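Side-chain contacts in probable benzoylformate decarboxylase (Rhodococcus jostii, PDB 7ORX), which belongs to the thiamine diphosphate-dependent enzyme family, with thiamine diphosphate and a sodium ion bound in a tetramer of three-domain chains: residues Pro238-Cys243 against Ala385-Met390; Ala278-Tyr283 against Ala311-Ala316. All blocks are in the same frame, centred on the assembly; numbering follows the deposited sequence.

The two contacts meet at the central domain but differ in place and chemistry. Interaction 1 crosses from that domain to the C-terminal cofactor-binding domain, is only partly buried, and rests on one indole reached by a proline and a cysteine. Interaction 2 lies wholly within the central domain, is buried, and packs aliphatic groups between two loops beside its parallel sheet. No hydrogen bond spans either contact. They are tied together through residues 238-243 and 278-283: Ser-239 OG and Arg-282 O are 2.7 Å apart, a probable hydrogen bond, and Pro-238 packs on Phe-281. Along the sequence, interaction 2 falls inside the loop that interaction 1 closes.

Interaction 1: residues Pro238-Cys243 against Ala385-Met390; sequences PSPSRC and AFWSQM
Pro-240 and Cys-243 both reach the benzo end of Trp-387, joining the central domain to the C-terminal thiamine diphosphate-binding domain. Residues 238-243 follow strand 234-236 of the parallel sheet of the central domain, and Trp-387 projects from helix 383-389. The loop first passes Ser-239, which packs on Met-112 of the second subunit. Next, Pro-240 offers its ring: CG lies 4.3 Å from CZ2 of Trp-387, approaching the indole obliquely. At Ser-241 and Arg-242 the first side-chain bond points away from the helix, and the guanidinium of Arg-242 forms a salt bridge with Asp-215. At Cys-243 the chain comes back to the indole, where Cys-243 CB lies 4.0 Å from Trp-387 CH2, at the ring edge and near its plane. With SG anti to the backbone N (chi1 176°), the sulfur also runs out along that rim, a sulfur-aromatic contact made at the edge and not over the face. On the helix, CG of Trp-387 stands anti to its carbonyl carbon (chi1 -70°), which carries the indole across to the loop. Phe-386 CD1 sits over one face of the indole, 3.9 Å above its plane, and the ring of Tyr-398 meets Trp-387 too. The sulfur's nearest indole atom is CZ3, with Cys-243 SG and Trp-387 CZ3 4.1 Å apart.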
loop_
_atom_site.group_PDB
_atom_site.type_symbol
_atom_site.label_atom_id
_atom_site.label_comp_id
_atom_site.label_asym_id
_atom_site.label_seq_id
_atom_site.Cartn_x
_atom_site.Cartn_y
_atom_site.Cartn_z
ATOM N N PRO C 238 -19.594 -9.102 23.336
ATOM C CA PRO C 238 -20.344 -8.061 22.657
ATOM C C PRO C 238 -20.235 -8.051 21.140
ATOM O O PRO C 238 -19.284 -8.441 20.657
ATOM C CB PRO C 238 -19.765 -6.757 23.200
ATOM C CG PRO C 238 -18.397 -7.156 23.657
ATOM C CD PRO C 238 -18.571 -8.551 24.222
ATOM N N SER C 239 -21.251 -7.498 20.465
ATOM C CA SER C 239 -21.355 -7.409 18.989
ATOM C C SER C 239 -21.112 -8.826 18.453
ATOM O O SER C 239 -20.230 -9.046 17.614
ATOM C CB SER C 239 -20.352 -6.402 18.441
ATOM O OG SER C 239 -20.371 -5.146 19.133
ATOM N N PRO C 240 -21.940 -9.815 18.882
ATOM C CA PRO C 240 -21.806 -11.179 18.398
ATOM C C PRO C 240 -22.259 -11.341 16.951
ATOM O O PRO C 240 -23.213 -10.726 16.508
ATOM C CB PRO C 240 -22.757 -11.954 19.312
ATOM C CG PRO C 240 -23.841 -10.969 19.636
ATOM C CD PRO C 240 -23.128 -9.642 19.749
ATOM N N SER C 241 -21.593 -12.207 16.242
ATOM C CA SER C 241 -21.861 -12.599 14.845
ATOM C C SER C 241 -22.312 -14.058 14.853
ATOM O O SER C 241 -22.808 -14.461 13.832
ATOM C CB SER C 241 -20.581 -12.401 14.043
ATOM O OG SER C 241 -19.457 -12.905 14.792
ATOM N N ARG C 242 -22.053 -14.826 15.932
ATOM C CA ARG C 242 -22.500 -16.236 16.036
ATOM C C ARG C 242 -23.013 -16.488 17.448
ATOM O O ARG C 242 -22.766 -15.675 18.328
ATOM C CB ARG C 242 -21.364 -17.183 15.685
ATOM C CG ARG C 242 -20.757 -16.898 14.312
ATOM C CD ARG C 242 -19.620 -17.863 13.980
ATOM N NE ARG C 242 -20.109 -19.217 13.790
ATOM C CZ ARG C 242 -19.634 -20.085 12.928
ATOM N NH1 ARG C 242 -18.628 -19.746 12.143
ATOM N NH2 ARG C 242 -20.181 -21.286 12.827
ATOM N N CYS C 243 -23.718 -17.576 17.656
ATOM C CA CYS C 243 -24.185 -17.959 18.992
ATOM C C CYS C 243 -23.408 -19.190 19.441
ATOM O O CYS C 243 -23.545 -20.262 18.863
ATOM C CB CYS C 243 -25.665 -18.288 18.987
ATOM S SG CYS C 243 -26.208 -18.858 20.615
ATOM N N ALA C 385 -34.489 -7.737 21.946
ATOM C CA ALA C 385 -35.694 -8.540 21.637
ATOM C C ALA C 385 -35.296 -9.956 21.201
ATOM O O ALA C 385 -35.826 -10.920 21.737
ATOM C CB ALA C 385 -36.490 -7.846 20.567
ATOM N N PHE C 386 -34.399 -10.091 20.242
ATOM C CA PHE C 386 -33.979 -11.416 19.725
ATOM C C PHE C 386 -33.507 -12.303 20.896
ATOM O O PHE C 386 -33.950 -13.436 21.049
ATOM C CB PHE C 386 -32.909 -11.208 18.642
ATOM C CG PHE C 386 -32.480 -12.481 17.991
ATOM C CD1 PHE C 386 -31.547 -13.291 18.570
ATOM C CD2 PHE C 386 -33.108 -12.913 16.850
ATOM C CE1 PHE C 386 -31.216 -14.511 18.011
ATOM C CE2 PHE C 386 -32.798 -14.136 16.287
ATOM C CZ PHE C 386 -31.844 -14.932 16.877
ATOM N N TRP C 387 -32.619 -11.795 21.738
ATOM C CA TRP C 387 -31.892 -12.643 22.716
ATOM C C TRP C 387 -32.812 -13.012 23.878
ATOM O O TRP C 387 -32.635 -14.081 24.497
ATOM C CB TRP C 387 -30.603 -11.943 23.145
ATOM C CG TRP C 387 -29.613 -11.924 22.024
ATOM C CD1 TRP C 387 -29.184 -10.854 21.296
ATOM C CD2 TRP C 387 -28.965 -13.072 21.465
ATOM N NE1 TRP C 387 -28.286 -11.256 20.343
ATOM C CE2 TRP C 387 -28.142 -12.609 20.422
ATOM C CE3 TRP C 387 -28.954 -14.431 21.794
ATOM C CZ2 TRP C 387 -27.342 -13.464 19.690
ATOM C CZ3 TRP C 387 -28.149 -15.275 21.078
ATOM C CH2 TRP C 387 -27.356 -14.793 20.040
ATOM N N SER C 388 -33.786 -12.167 24.146
ATOM C CA SER C 388 -34.715 -12.342 25.291
ATOM C C SER C 388 -35.823 -13.317 24.884
ATOM O O SER C 388 -36.599 -13.727 25.737
ATOM C CB SER C 388 -35.259 -11.005 25.749
ATOM O OG SER C 388 -36.238 -10.547 24.838
ATOM N N GLN C 389 -35.845 -13.739 23.620
ATOM C CA GLN C 389 -37.043 -14.371 23.023
ATOM C C GLN C 389 -36.683 -15.598 22.165
ATOM O O GLN C 389 -37.604 -16.299 21.833
ATOM C CB GLN C 389 -37.764 -13.260 22.265
ATOM C CG GLN C 389 -39.278 -13.384 22.288
ATOM C CD GLN C 389 -39.890 -13.174 23.654
ATOM O OE1 GLN C 389 -40.740 -13.935 24.081
ATOM N NE2 GLN C 389 -39.489 -12.125 24.340
ATOM N N MET C 390 -35.413 -15.928 21.876
ATOM C CA MET C 390 -35.115 -17.064 20.962
ATOM C C MET C 390 -34.558 -18.256 21.723
ATOM O O MET C 390 -33.875 -18.016 22.749
ATOM C CB MET C 390 -34.133 -16.624 19.882
ATOM C CG MET C 390 -34.775 -15.637 18.928
ATOM S SD MET C 390 -36.105 -16.406 18.020
ATOM C CE MET C 390 -35.198 -16.912 16.571
#

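Interaction 2: residues Ala278-Tyr283 against Ala311-Ala316; sequences APVFRY and APIGEA
Two loops of the Rossmann-like central domain meet here, beside its parallel sheet: residues 278-283 come after strand 272-276, while residues 311-316 lead from the end of helix 305-310 into strand 315-318, the outermost of the sheet within this chain. Val-280 is the hub. Its CB faces the methyl of Ala-311, with Val-280 CB and Ala-311 CB 4.0 Å apart, at the point where the chain leaves the helix. One branch of the valine, CG1, lies anti to the backbone N (chi1 177°) and reaches the end of Ile-313, Val-280 CG1 to Ile-313 CD1 being 3.4 Å. The two side chains cross at about a right angle, and methyl meets methyl. In Ile-313, CG1 sits between the backbone N and the carbonyl carbon (chi1 40°), and the side chain delivers CD1 to the valine although its first bond is not aimed at the opposite loop. The carbonyl of Val-280 faces carbon as well: its O is 3.2 Å from CD of Pro-312 and 3.7 Å from CA of Ala-311. Val-280 CG1 also lies 3.8 Å above one face of the Phe-281 ring, offset toward its rim, and the peptide bond joining these two residues is cis. Val-280 also packs on His-300 of strand 297-302. The other loop reaches the third subunit, where Gly-314 O accepts a hydrogen bond from Arg-180 of that chain and Glu-315 and Ala-316 pair with one of its strands, carrying the sheet across the interface. No hydrogen bond links the two loops; the contact between them is made by buried apolar groups and probably rests on how well these fit, while polar partners, such as Arg-180 of the third subunit, lie outside the two segments.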
loop_
_atom_site.group_PDB
_atom_site.type_symbol
_atom_site.label_atom_id
_atom_site.label_comp_id
_atom_site.label_asym_id
_atom_site.label_seq_id
_atom_site.Cartn_x
_atom_site.Cartn_y
_atom_site.Cartn_z
ATOM N N ALA C 278 -13.067 -14.728 21.359
ATOM C CA ALA C 278 -13.554 -13.370 21.011
ATOM C C ALA C 278 -12.423 -12.387 21.171
ATOM O O ALA C 278 -11.526 -12.614 21.969
ATOM C CB ALA C 278 -14.736 -12.933 21.882
ATOM N N PRO C 279 -12.493 -11.228 20.492
ATOM C CA PRO C 279 -11.615 -10.111 20.814
ATOM C C PRO C 279 -11.989 -9.672 22.227
ATOM O O PRO C 279 -13.025 -10.105 22.720
ATOM C CB PRO C 279 -11.921 -9.012 19.794
ATOM C CG PRO C 279 -12.758 -9.729 18.729
ATOM C CD PRO C 279 -13.445 -10.893 19.421
ATOM N N VAL C 280 -11.135 -8.851 22.820
ATOM C CA VAL C 280 -11.339 -8.133 24.112
ATOM C C VAL C 280 -11.175 -6.642 23.815
ATOM O O VAL C 280 -10.064 -6.172 23.635
ATOM C CB VAL C 280 -10.336 -8.631 25.173
ATOM C CG1 VAL C 280 -10.449 -7.901 26.469
ATOM C CG2 VAL C 280 -10.503 -10.106 25.428
ATOM N N PHE C 281 -12.269 -5.910 23.628
ATOM C CA PHE C 281 -13.581 -6.430 23.262
ATOM C C PHE C 281 -14.053 -5.677 22.000
ATOM O O PHE C 281 -13.527 -4.588 21.641
ATOM C CB PHE C 281 -14.600 -6.276 24.409
ATOM C CG PHE C 281 -14.497 -7.188 25.614
ATOM C CD1 PHE C 281 -14.910 -8.507 25.555
ATOM C CD2 PHE C 281 -14.081 -6.707 26.845
ATOM C CE1 PHE C 281 -14.819 -9.342 26.657
ATOM C CE2 PHE C 281 -14.068 -7.521 27.971
ATOM C CZ PHE C 281 -14.440 -8.838 27.875
ATOM N N ARG C 282 -15.092 -6.200 21.372
ATOM C CA ARG C 282 -15.744 -5.610 20.174
ATOM C C ARG C 282 -16.822 -4.587 20.627
ATOM O O ARG C 282 -18.036 -4.741 20.363
ATOM C CB ARG C 282 -16.253 -6.796 19.365
ATOM C CG ARG C 282 -16.313 -6.522 17.880
ATOM C CD ARG C 282 -15.050 -6.792 17.114
ATOM N NE ARG C 282 -15.485 -6.539 15.739
ATOM C CZ ARG C 282 -15.066 -5.542 14.956
ATOM N NH1 ARG C 282 -14.146 -4.679 15.369
ATOM N NH2 ARG C 282 -15.534 -5.466 13.721
ATOM N N TYR C 283 -16.370 -3.540 21.305
ATOM C CA TYR C 283 -17.152 -2.353 21.737
ATOM C C TYR C 283 -17.655 -1.648 20.484
ATOM O O TYR C 283 -17.128 -1.920 19.415
ATOM C CB TYR C 283 -16.271 -1.396 22.542
ATOM C CG TYR C 283 -15.592 -1.971 23.768
ATOM C CD1 TYR C 283 -16.338 -2.559 24.772
ATOM C CD2 TYR C 283 -14.225 -1.865 23.978
ATOM C CE1 TYR C 283 -15.755 -3.079 25.916
ATOM C CE2 TYR C 283 -13.631 -2.355 25.134
ATOM C CZ TYR C 283 -14.404 -2.970 26.112
ATOM O OH TYR C 283 -13.944 -3.438 27.307
ATOM N N ALA C 311 -5.586 -6.283 22.283
ATOM C CA ALA C 311 -6.403 -6.132 23.505
ATOM C C ALA C 311 -5.730 -5.129 24.421
ATOM O O ALA C 311 -4.503 -5.147 24.570
ATOM C CB ALA C 311 -6.600 -7.423 24.250
ATOM N N PRO C 312 -6.509 -4.218 25.039
ATOM C CA PRO C 312 -5.980 -3.251 25.994
ATOM C C PRO C 312 -5.858 -3.772 27.426
ATOM O O PRO C 312 -5.235 -3.088 28.206
ATOM C CB PRO C 312 -7.035 -2.129 25.907
ATOM C CG PRO C 312 -8.338 -2.872 25.687
ATOM C CD PRO C 312 -7.939 -3.979 24.747
ATOM N N ILE C 313 -6.458 -4.910 27.767
ATOM C CA ILE C 313 -6.136 -5.588 29.068
ATOM C C ILE C 313 -6.127 -7.094 28.845
ATOM O O ILE C 313 -6.584 -7.540 27.753
ATOM C CB ILE C 313 -7.115 -5.219 30.212
ATOM C CG1 ILE C 313 -8.541 -5.129 29.713
ATOM C CG2 ILE C 313 -6.752 -3.927 30.919
ATOM C CD1 ILE C 313 -9.065 -6.416 29.179
ATOM N N GLY C 314 -5.624 -7.817 29.848
ATOM C CA GLY C 314 -5.804 -9.282 30.006
ATOM C C GLY C 314 -4.535 -10.081 29.795
ATOM O O GLY C 314 -3.597 -9.578 29.145
ATOM N N GLU C 315 -4.515 -11.300 30.330
ATOM C CA GLU C 315 -3.513 -12.364 30.071
ATOM C C GLU C 315 -4.049 -13.260 28.943
ATOM O O GLU C 315 -4.937 -14.062 29.222
ATOM C CB GLU C 315 -3.280 -13.124 31.377
ATOM C CG GLU C 315 -2.519 -14.438 31.206
ATOM C CD GLU C 315 -1.917 -15.043 32.458
ATOM O OE1 GLU C 315 -2.683 -15.421 33.376
ATOM O OE2 GLU C 315 -0.678 -15.149 32.497
ATOM N N ALA C 316 -3.512 -13.160 27.722
ATOM C CA ALA C 316 -3.981 -13.939 26.549
ATOM C C ALA C 316 -3.145 -15.219 26.357
ATOM O O ALA C 316 -1.959 -15.212 26.668
ATOM C CB ALA C 316 -3.939 -13.087 25.303
#